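Local structure of rubber oxygenase (Streptomyces sp., 5O1L) at residues 229-234 with 259-264; 326-331 with 346-351; 358-361 with 365-368. The protein cleaves the carbon-carbon double bonds of poly(cis-1,4-isoprene) in natural and synthetic rubber by adding dioxygen, using a non-covalently bound heme b. All coordinates share one frame; numbering follows the deposited sequence.

Interaction 1 (229-234 with 259-264); sequences VTWHSL and HVWQVS
Two indoles, those of Trp231 and Trp261, join helices 224-244 and 251-267, a nearly antiparallel pair in the all-helical catalytic domain of the rubber oxygenases, a family placed in the globin clan. The segment axes come no closer than 11.7 Å, so large side chains have to span the gap.

The polar link is a single hydrogen bond from Trp231 NE1 to the backbone Trp261 O, 3.0 Å long and nearly straight at 171°. The acceptor lies in the plane of the Trp231 ring, but the N-H arrives from well above the carbonyl plane instead of on a lone pair. With CG anti to the backbone N (chi1 -171°), Trp231 reaches across the gap to the partner helix, and the bond would restrain the rotation of its indole.

The aromatic link is edge-to-face. The six-membered ring of Trp261 turns its edge to the face of the five-membered ring of Trp231, the planes being 85° apart and the centroids separated by 5.4 Å. Trp261 also brings its CB to 3.7 Å from Trp231 CZ2. Its own NE1 is engaged by Tyr134 OH on helix 127-142, so both indole nitrogens in this buried contact are satisfied.

Close by is the heme: Thr230 belongs to its pocket, and the side chain of Leu234 comes within about 4 Å of both the cofactor and a bound imidazole. Leu234 also touches Trp261, crossing the far end of that indole at about a right angle, with its CB 3.6 Å from Trp261 CH2.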
loop_
_atom_site.group_PDB
_atom_site.type_symbol
_atom_site.label_atom_id
_atom_site.label_comp_id
_atom_site.label_asym_id
_atom_site.label_seq_id
_atom_site.Cartn_x
_atom_site.Cartn_y
_atom_site.Cartn_z
ATOM N N VAL A 229 4.510 6.723 -5.940
ATOM C CA VAL A 229 5.437 5.610 -6.096
ATOM C C VAL A 229 4.966 4.397 -5.360
ATOM O O VAL A 229 4.934 3.257 -5.874
ATOM C CB VAL A 229 6.884 6.052 -5.704
ATOM C CG1 VAL A 229 7.778 4.831 -5.642
ATOM C CG2 VAL A 229 7.406 7.073 -6.658
ATOM N N THR A 230 4.661 4.557 -4.082
ATOM C CA THR A 230 4.157 3.509 -3.228
ATOM C C THR A 230 2.828 2.941 -3.824
ATOM O O THR A 230 2.584 1.715 -3.869
ATOM C CB THR A 230 4.091 3.974 -1.777
ATOM O OG1 THR A 230 5.465 4.085 -1.363
ATOM C CG2 THR A 230 3.368 2.951 -0.965
ATOM N N TRP A 231 1.959 3.845 -4.301
ATOM C CA TRP A 231 0.721 3.389 -4.933
ATOM C C TRP A 231 0.996 2.413 -6.121
ATOM O O TRP A 231 0.324 1.393 -6.273
ATOM C CB TRP A 231 -0.020 4.640 -5.431
ATOM C CG TRP A 231 -1.404 4.462 -5.925
ATOM C CD1 TRP A 231 -2.563 4.697 -5.224
ATOM C CD2 TRP A 231 -1.851 4.158 -7.244
ATOM N NE1 TRP A 231 -3.676 4.535 -6.017
ATOM C CE2 TRP A 231 -3.263 4.169 -7.270
ATOM C CE3 TRP A 231 -1.215 3.814 -8.426
ATOM C CZ2 TRP A 231 -3.991 3.981 -8.428
ATOM C CZ3 TRP A 231 -1.950 3.596 -9.568
ATOM C CH2 TRP A 231 -3.311 3.630 -9.567
ATOM N N HIS A 232 2.020 2.720 -6.930
ATOM C CA HIS A 232 2.377 1.852 -8.048
ATOM C C HIS A 232 2.909 0.508 -7.584
ATOM O O HIS A 232 2.700 -0.487 -8.270
ATOM C CB HIS A 232 3.352 2.547 -8.945
ATOM C CG HIS A 232 2.674 3.553 -9.809
ATOM N ND1 HIS A 232 1.682 3.267 -10.697
ATOM C CD2 HIS A 232 2.848 4.905 -9.877
ATOM C CE1 HIS A 232 1.287 4.392 -11.282
ATOM N NE2 HIS A 232 2.003 5.389 -10.816
ATOM N N SER A 233 3.526 0.473 -6.411
ATOM C CA SER A 233 4.031 -0.789 -5.808
ATOM C C SER A 233 2.896 -1.647 -5.295
ATOM O O SER A 233 3.136 -2.836 -5.083
ATOM C CB SER A 233 5.026 -0.509 -4.705
ATOM O OG SER A 233 4.428 -0.199 -3.483
ATOM N N LEU A 234 1.715 -1.090 -5.206
ATOM C CA LEU A 234 0.498 -1.736 -4.760
ATOM C C LEU A 234 -0.409 -1.971 -5.913
ATOM O O LEU A 234 -0.300 -3.024 -6.544
ATOM C CB LEU A 234 -0.183 -0.858 -3.669
ATOM C CG LEU A 234 0.608 -0.852 -2.370
ATOM C CD1 LEU A 234 0.243 0.348 -1.494
ATOM C CD2 LEU A 234 0.332 -2.141 -1.613
ATOM N N HIS A 259 -10.505 1.818 -9.883
ATOM C CA HIS A 259 -11.364 2.835 -9.241
ATOM C C HIS A 259 -11.217 2.826 -7.749
ATOM O O HIS A 259 -11.114 3.887 -7.121
ATOM C CB HIS A 259 -12.795 2.688 -9.698
ATOM C CG HIS A 259 -13.667 3.839 -9.335
ATOM N ND1 HIS A 259 -13.447 5.095 -9.870
ATOM C CD2 HIS A 259 -14.701 3.969 -8.490
ATOM C CE1 HIS A 259 -14.350 5.940 -9.335
ATOM N NE2 HIS A 259 -15.132 5.284 -8.550
ATOM N N VAL A 260 -11.226 1.646 -7.144
ATOM C CA VAL A 260 -10.959 1.580 -5.685
ATOM C C VAL A 260 -9.667 2.264 -5.343
ATOM O O VAL A 260 -9.603 3.034 -4.355
ATOM C CB VAL A 260 -10.975 0.126 -5.210
ATOM C CG1 VAL A 260 -10.482 -0.003 -3.780
ATOM C CG2 VAL A 260 -12.298 -0.542 -5.355
ATOM N N TRP A 261 -8.601 1.999 -6.054
ATOM C CA TRP A 261 -7.297 2.596 -5.813
ATOM C C TRP A 261 -7.250 4.061 -6.122
ATOM O O TRP A 261 -6.567 4.830 -5.448
ATOM C CB TRP A 261 -6.172 1.765 -6.449
ATOM C CG TRP A 261 -5.908 0.546 -5.680
ATOM C CD1 TRP A 261 -6.469 -0.684 -5.764
ATOM C CD2 TRP A 261 -5.020 0.512 -4.528
ATOM N NE1 TRP A 261 -5.973 -1.487 -4.736
ATOM C CE2 TRP A 261 -5.060 -0.790 -4.023
ATOM C CE3 TRP A 261 -4.211 1.436 -3.950
ATOM C CZ2 TRP A 261 -4.298 -1.177 -2.907
ATOM C CZ3 TRP A 261 -3.420 1.068 -2.895
ATOM C CH2 TRP A 261 -3.515 -0.230 -2.358
ATOM N N GLN A 262 -8.004 4.544 -7.095
ATOM C CA GLN A 262 -8.061 5.969 -7.392
ATOM C C GLN A 262 -8.759 6.716 -6.238
ATOM O O GLN A 262 -8.237 7.721 -5.768
ATOM C CB GLN A 262 -8.811 6.218 -8.710
ATOM C CG GLN A 262 -8.138 5.771 -10.007
ATOM C CD GLN A 262 -9.083 5.773 -11.164
ATOM O OE1 GLN A 262 -10.277 5.471 -11.053
ATOM N NE2 GLN A 262 -8.505 6.142 -12.313
ATOM N N VAL A 263 -9.928 6.225 -5.817
ATOM C CA VAL A 263 -10.638 6.876 -4.764
ATOM C C VAL A 263 -9.783 6.825 -3.508
ATOM O O VAL A 263 -9.679 7.810 -2.789
ATOM C CB VAL A 263 -11.975 6.208 -4.547
ATOM C CG1 VAL A 263 -12.628 6.641 -3.214
ATOM C CG2 VAL A 263 -12.918 6.434 -5.734
ATOM N N SER A 264 -9.111 5.693 -3.276
ATOM C CA SER A 264 -8.309 5.600 -2.041
ATOM C C SER A 264 -7.157 6.571 -2.058
ATOM O O SER A 264 -6.847 7.174 -1.027
ATOM C CB SER A 264 -7.824 4.196 -1.856
ATOM O OG SER A 264 -8.903 3.270 -1.691
#

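Interaction 2 (326-331 with 346-351); sequences FSRYTL and VLERLI
Helical segments 326-331 and 346-351, which touch through Arg328 and Tyr329 on one side and Glu348 and Ile351 on the other, cross at -55° with their axes 9.3 Å apart. The backbones come nearest at Tyr329 and Glu348, whose CA atoms are 6.2 Å apart.

Ile351 supplies the apolar half. Its CG2 methyl sits over one face of the Tyr329 ring in a CH-pi contact, 3.6 Å from the centroid and 19° off the ring normal. The same methyl lies 4.1 Å from Phe326 CD1, while Ile351 CD1 points at the backbone of Phe326, so Ile351 meets two residues about one turn apart, CG2 touching both rings. Beyond the contact, Phe326 meets Trp355 edge-to-face, and the Tyr329 ring lies almost parallel to that of Trp245.

The contact packs helix 320-331 against helix 345-362, two helices of the catalytic domain connected through the short helix 333-339, well away from the heme site.

A salt bridge forms the polar half. The single N-H of Arg328 NE is shared between the two carboxylate oxygens, 3.2 Å from Glu348 OE1 and, in a weak bond, 3.3 Å from Glu348 OE2; OE1 is met from above the carboxylate plane. A bend at chi3 (65°) turns the NE edge of the guanidinium to the carboxylate. One water closes the arrangement, accepting from Arg328 NH2 and donating to Glu348 OE2. The two charged groups have stronger ties elsewhere: Arg328 NH1 to Asp337 and to Leu341 O, Glu348 OE1 to Gln344 N just before helix 345-362. Replacing Glu348 by an alanine is likely to leave Arg328 NE without its carboxylate and Gln344 N without this acceptor, although Arg328 NH1 would keep Asp337.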
loop_
_atom_site.group_PDB
_atom_site.type_symbol
_atom_site.label_atom_id
_atom_site.label_comp_id
_atom_site.label_asym_id
_atom_site.label_seq_id
_atom_site.Cartn_x
_atom_site.Cartn_y
_atom_site.Cartn_z
ATOM N N PHE A 326 8.873 -18.130 -3.541
ATOM C CA PHE A 326 7.665 -17.501 -4.056
ATOM C C PHE A 326 7.849 -15.998 -4.227
ATOM O O PHE A 326 7.369 -15.412 -5.220
ATOM C CB PHE A 326 6.453 -17.823 -3.185
ATOM C CG PHE A 326 5.152 -17.420 -3.845
ATOM C CD1 PHE A 326 4.702 -18.163 -4.904
ATOM C CD2 PHE A 326 4.482 -16.335 -3.427
ATOM C CE1 PHE A 326 3.540 -17.851 -5.546
ATOM C CE2 PHE A 326 3.307 -15.947 -4.149
ATOM C CZ PHE A 326 2.925 -16.685 -5.165
ATOM N N SER A 327 8.600 -15.372 -3.320
ATOM C CA SER A 327 8.805 -13.930 -3.454
ATOM C C SER A 327 9.733 -13.595 -4.650
ATOM O O SER A 327 9.555 -12.608 -5.365
ATOM C CB SER A 327 9.359 -13.368 -2.188
ATOM O OG SER A 327 8.439 -13.591 -1.150
ATOM N N ARG A 328 10.740 -14.403 -4.929
ATOM C CA ARG A 328 11.571 -14.225 -6.061
ATOM C C ARG A 328 10.801 -14.453 -7.321
ATOM O O ARG A 328 10.984 -13.734 -8.297
ATOM C CB ARG A 328 12.805 -15.175 -6.012
ATOM C CG ARG A 328 13.796 -14.716 -4.978
ATOM C CD ARG A 328 14.995 -15.648 -4.873
ATOM N NE ARG A 328 15.703 -15.597 -6.092
ATOM C CZ ARG A 328 16.572 -14.642 -6.463
ATOM N NH1 ARG A 328 17.032 -13.760 -5.629
ATOM N NH2 ARG A 328 17.011 -14.642 -7.706
ATOM N N TYR A 329 9.913 -15.431 -7.350
ATOM C CA TYR A 329 9.074 -15.673 -8.523
ATOM C C TYR A 329 8.175 -14.445 -8.775
ATOM O O TYR A 329 7.959 -14.095 -9.942
ATOM C CB TYR A 329 8.234 -16.895 -8.210
ATOM C CG TYR A 329 7.130 -17.150 -9.209
ATOM C CD1 TYR A 329 7.412 -17.497 -10.485
ATOM C CD2 TYR A 329 5.803 -17.075 -8.820
ATOM C CE1 TYR A 329 6.388 -17.692 -11.390
ATOM C CE2 TYR A 329 4.782 -17.334 -9.674
ATOM C CZ TYR A 329 5.061 -17.655 -10.929
ATOM O OH TYR A 329 4.000 -17.881 -11.814
ATOM N N THR A 330 7.655 -13.898 -7.712
ATOM C CA THR A 330 6.696 -12.782 -7.786
ATOM C C THR A 330 7.407 -11.516 -8.186
ATOM O O THR A 330 6.944 -10.778 -9.116
ATOM C CB THR A 330 6.021 -12.627 -6.477
ATOM O OG1 THR A 330 5.226 -13.798 -6.209
ATOM C CG2 THR A 330 5.114 -11.450 -6.515
ATOM N N LEU A 331 8.540 -11.212 -7.570
ATOM C CA LEU A 331 9.246 -9.954 -7.830
ATOM C C LEU A 331 10.194 -10.002 -9.020
ATOM O O LEU A 331 10.630 -8.923 -9.503
ATOM C CB LEU A 331 9.995 -9.507 -6.597
ATOM C CG LEU A 331 9.016 -9.154 -5.474
ATOM C CD1 LEU A 331 9.702 -9.131 -4.141
ATOM C CD2 LEU A 331 8.319 -7.829 -5.764
ATOM N N VAL A 346 15.529 -24.753 -7.425
ATOM C CA VAL A 346 14.611 -25.896 -7.601
ATOM C C VAL A 346 13.165 -25.478 -7.328
ATOM O O VAL A 346 12.304 -25.656 -8.216
ATOM C CB VAL A 346 14.983 -27.078 -6.729
ATOM C CG1 VAL A 346 13.847 -28.136 -6.583
ATOM C CG2 VAL A 346 16.250 -27.716 -7.282
ATOM N N LEU A 347 12.877 -24.837 -6.182
ATOM C CA LEU A 347 11.544 -24.434 -5.923
ATOM C C LEU A 347 11.103 -23.351 -6.864
ATOM O O LEU A 347 9.952 -23.374 -7.278
ATOM C CB LEU A 347 11.424 -23.891 -4.501
ATOM C CG LEU A 347 11.388 -24.945 -3.383
ATOM C CD1 LEU A 347 11.635 -24.256 -2.025
ATOM C CD2 LEU A 347 10.023 -25.670 -3.344
ATOM N N GLU A 348 11.957 -22.441 -7.243
ATOM C CA GLU A 348 11.527 -21.400 -8.196
ATOM C C GLU A 348 11.130 -21.975 -9.559
ATOM O O GLU A 348 10.162 -21.520 -10.178
ATOM C CB GLU A 348 12.617 -20.388 -8.388
ATOM C CG GLU A 348 12.853 -19.427 -7.215
ATOM C CD GLU A 348 14.127 -18.558 -7.382
ATOM O OE1 GLU A 348 15.185 -18.713 -6.680
ATOM O OE2 GLU A 348 14.113 -17.592 -8.226
ATOM N N ARG A 349 11.813 -22.996 -10.021
ATOM C CA ARG A 349 11.460 -23.634 -11.285
ATOM C C ARG A 349 10.170 -24.464 -11.128
ATOM O O ARG A 349 9.348 -24.426 -12.058
ATOM C CB ARG A 349 12.604 -24.543 -11.743
ATOM C CG ARG A 349 12.307 -25.179 -13.097
ATOM C CD ARG A 349 13.583 -25.831 -13.651
ATOM N NE ARG A 349 14.581 -24.794 -13.968
ATOM C CZ ARG A 349 15.699 -24.975 -14.694
ATOM N NH1 ARG A 349 16.514 -23.950 -14.930
ATOM N NH2 ARG A 349 16.012 -26.160 -15.191
ATOM N N LEU A 350 9.948 -25.144 -10.028
ATOM C CA LEU A 350 8.725 -25.853 -9.781
ATOM C C LEU A 350 7.557 -24.838 -9.809
ATOM O O LEU A 350 6.488 -25.125 -10.370
ATOM C CB LEU A 350 8.703 -26.600 -8.434
ATOM C CG LEU A 350 9.664 -27.795 -8.286
ATOM C CD1 LEU A 350 9.540 -28.281 -6.865
ATOM C CD2 LEU A 350 9.332 -28.898 -9.297
ATOM N N ILE A 351 7.735 -23.730 -9.123
ATOM C CA ILE A 351 6.685 -22.700 -9.045
ATOM C C ILE A 351 6.430 -22.088 -10.370
ATOM O O ILE A 351 5.255 -21.967 -10.784
ATOM C CB ILE A 351 7.028 -21.611 -7.993
ATOM C CG1 ILE A 351 7.041 -22.202 -6.618
ATOM C CG2 ILE A 351 6.041 -20.441 -8.072
ATOM C CD1 ILE A 351 7.657 -21.349 -5.581
HETATM O O HOH W 1 15.655 -16.197 -9.666
#

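Interaction 3 (358-361 with 365-368); sequences LVAF and LIPL
Ala360 and Phe361, in the last turn of helix 345-362, receive the side chains of Ile366 and Leu368 as the chain crosses back over the end of the helix. Ala360 CB points at the returning segment and packs 3.9 Å from Ile366 CD1. Ile366 carries CG1 between its backbone N and carbonyl carbon (chi1 64°), a torsion that lays this branch against the helix, with CG1 3.7 Å from Phe361 N. Farther along, Leu368 crosses the Phe361 ring and sets its CD1 methyl over one face, 4.0 Å from the centroid and 23° off the normal. This CH-pi contact leans toward the rim, where CD1 is 3.7 Å from Phe361 CZ.

Here the helix ends. The N-H of Leu365 reaches back five residues to Ala360 O, the six-to-one hydrogen bond found in Schellman motifs, at 2.9 Å and 164° and nearly along the C=O axis. The accompanying apolar contact between the side chains of Ala360 and Leu365 is also consistent with that motif, which terminates a helix and turns the chain away from its axis. Past the turn, residues 365-368 form part of the irregular loop leading to helix 373-393, where Trp376 touches Leu368.

Toward the outside the contact becomes polar. Ile366 O lies at the edge of the Phe361 ring, in its plane and 3.5 Å from Phe361 CD1. The same carbonyl oxygen accepts a hydrogen bond from a water, which donates its other hydrogen to Phe361 O, 2.8 Å away, tying the helix end to the loop through solvent.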
loop_
_atom_site.group_PDB
_atom_site.type_symbol
_atom_site.label_atom_id
_atom_site.label_comp_id
_atom_site.label_asym_id
_atom_site.label_seq_id
_atom_site.Cartn_x
_atom_site.Cartn_y
_atom_site.Cartn_z
ATOM N N LEU A 358 -2.054 -24.176 -11.156
ATOM C CA LEU A 358 -2.919 -24.081 -9.965
ATOM C C LEU A 358 -3.892 -22.943 -10.184
ATOM O O LEU A 358 -5.061 -23.052 -9.876
ATOM C CB LEU A 358 -2.099 -23.815 -8.743
ATOM C CG LEU A 358 -1.775 -25.077 -7.933
ATOM C CD1 LEU A 358 -0.794 -25.912 -8.650
ATOM C CD2 LEU A 358 -1.305 -24.786 -6.503
ATOM N N VAL A 359 -3.401 -21.813 -10.731
ATOM C CA VAL A 359 -4.289 -20.692 -10.959
ATOM C C VAL A 359 -5.395 -21.083 -11.942
ATOM O O VAL A 359 -6.584 -20.814 -11.716
ATOM C CB VAL A 359 -3.483 -19.465 -11.447
ATOM C CG1 VAL A 359 -4.443 -18.359 -11.845
ATOM C CG2 VAL A 359 -2.535 -19.022 -10.290
ATOM N N ALA A 360 -5.015 -21.696 -13.078
ATOM C CA ALA A 360 -6.028 -22.112 -14.023
ATOM C C ALA A 360 -7.039 -23.066 -13.451
ATOM O O ALA A 360 -8.205 -23.026 -13.759
ATOM C CB ALA A 360 -5.378 -22.703 -15.245
ATOM N N PHE A 361 -6.576 -23.978 -12.602
ATOM C CA PHE A 361 -7.506 -24.898 -11.925
ATOM C C PHE A 361 -8.477 -24.111 -11.026
ATOM O O PHE A 361 -9.680 -24.348 -11.018
ATOM C CB PHE A 361 -6.709 -25.902 -11.081
ATOM C CG PHE A 361 -7.559 -26.773 -10.232
ATOM C CD1 PHE A 361 -8.408 -27.657 -10.836
ATOM C CD2 PHE A 361 -7.470 -26.703 -8.856
ATOM C CE1 PHE A 361 -9.237 -28.462 -10.072
ATOM C CE2 PHE A 361 -8.241 -27.562 -8.071
ATOM C CZ PHE A 361 -9.139 -28.368 -8.673
ATOM N N LEU A 365 -10.694 -23.480 -15.264
ATOM C CA LEU A 365 -10.392 -23.609 -16.648
ATOM C C LEU A 365 -9.826 -24.945 -17.063
ATOM O O LEU A 365 -9.844 -25.251 -18.275
ATOM C CB LEU A 365 -9.333 -22.541 -17.046
ATOM C CG LEU A 365 -9.776 -21.112 -16.826
ATOM C CD1 LEU A 365 -8.577 -20.189 -17.104
ATOM C CD2 LEU A 365 -10.953 -20.790 -17.675
ATOM N N ILE A 366 -9.238 -25.679 -16.142
ATOM C CA ILE A 366 -8.655 -26.980 -16.433
ATOM C C ILE A 366 -9.018 -27.961 -15.380
ATOM O O ILE A 366 -9.283 -27.593 -14.223
ATOM C CB ILE A 366 -7.100 -26.925 -16.598
ATOM C CG1 ILE A 366 -6.393 -26.490 -15.275
ATOM C CG2 ILE A 366 -6.708 -26.002 -17.732
ATOM C CD1 ILE A 366 -4.936 -26.572 -15.274
ATOM N N PRO A 367 -8.945 -29.275 -15.699
ATOM C CA PRO A 367 -9.086 -30.248 -14.660
ATOM C C PRO A 367 -7.907 -30.186 -13.676
ATOM O O PRO A 367 -6.867 -29.623 -13.951
ATOM C CB PRO A 367 -8.999 -31.580 -15.402
ATOM C CG PRO A 367 -8.863 -31.325 -16.823
ATOM C CD PRO A 367 -8.797 -29.851 -17.035
ATOM N N LEU A 368 -8.076 -30.790 -12.519
ATOM C CA LEU A 368 -7.063 -30.874 -11.525
ATOM C C LEU A 368 -5.693 -31.319 -12.089
ATOM O O LEU A 368 -5.597 -32.432 -12.653
ATOM C CB LEU A 368 -7.515 -31.903 -10.488
ATOM C CG LEU A 368 -6.523 -32.115 -9.369
ATOM C CD1 LEU A 368 -6.566 -31.001 -8.441
ATOM C CD2 LEU A 368 -6.768 -33.467 -8.700
HETATM O O HOH W 2 -10.925 -26.215 -12.774
#

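Overall arrangement
The three contacts follow one another along the chain and run from the heme outward through an almost wholly helical protein. Interaction 1, between helices 224-244 and 251-267, lies about 7 Å from the centre of the chain and borders the cofactor. Interaction 2 packs helix 320-331 on helix 345-362, its centre about 26 Å from that of interaction 1, though nearest atoms are only about 7 Å apart. Interaction 3 lies about 19 Å farther on, centre to centre, at the C-terminal end of the same helix 345-362. That helix therefore links a buried helix-helix contact with a surface turn, while interaction 1 alone of the three adjoins the heme site.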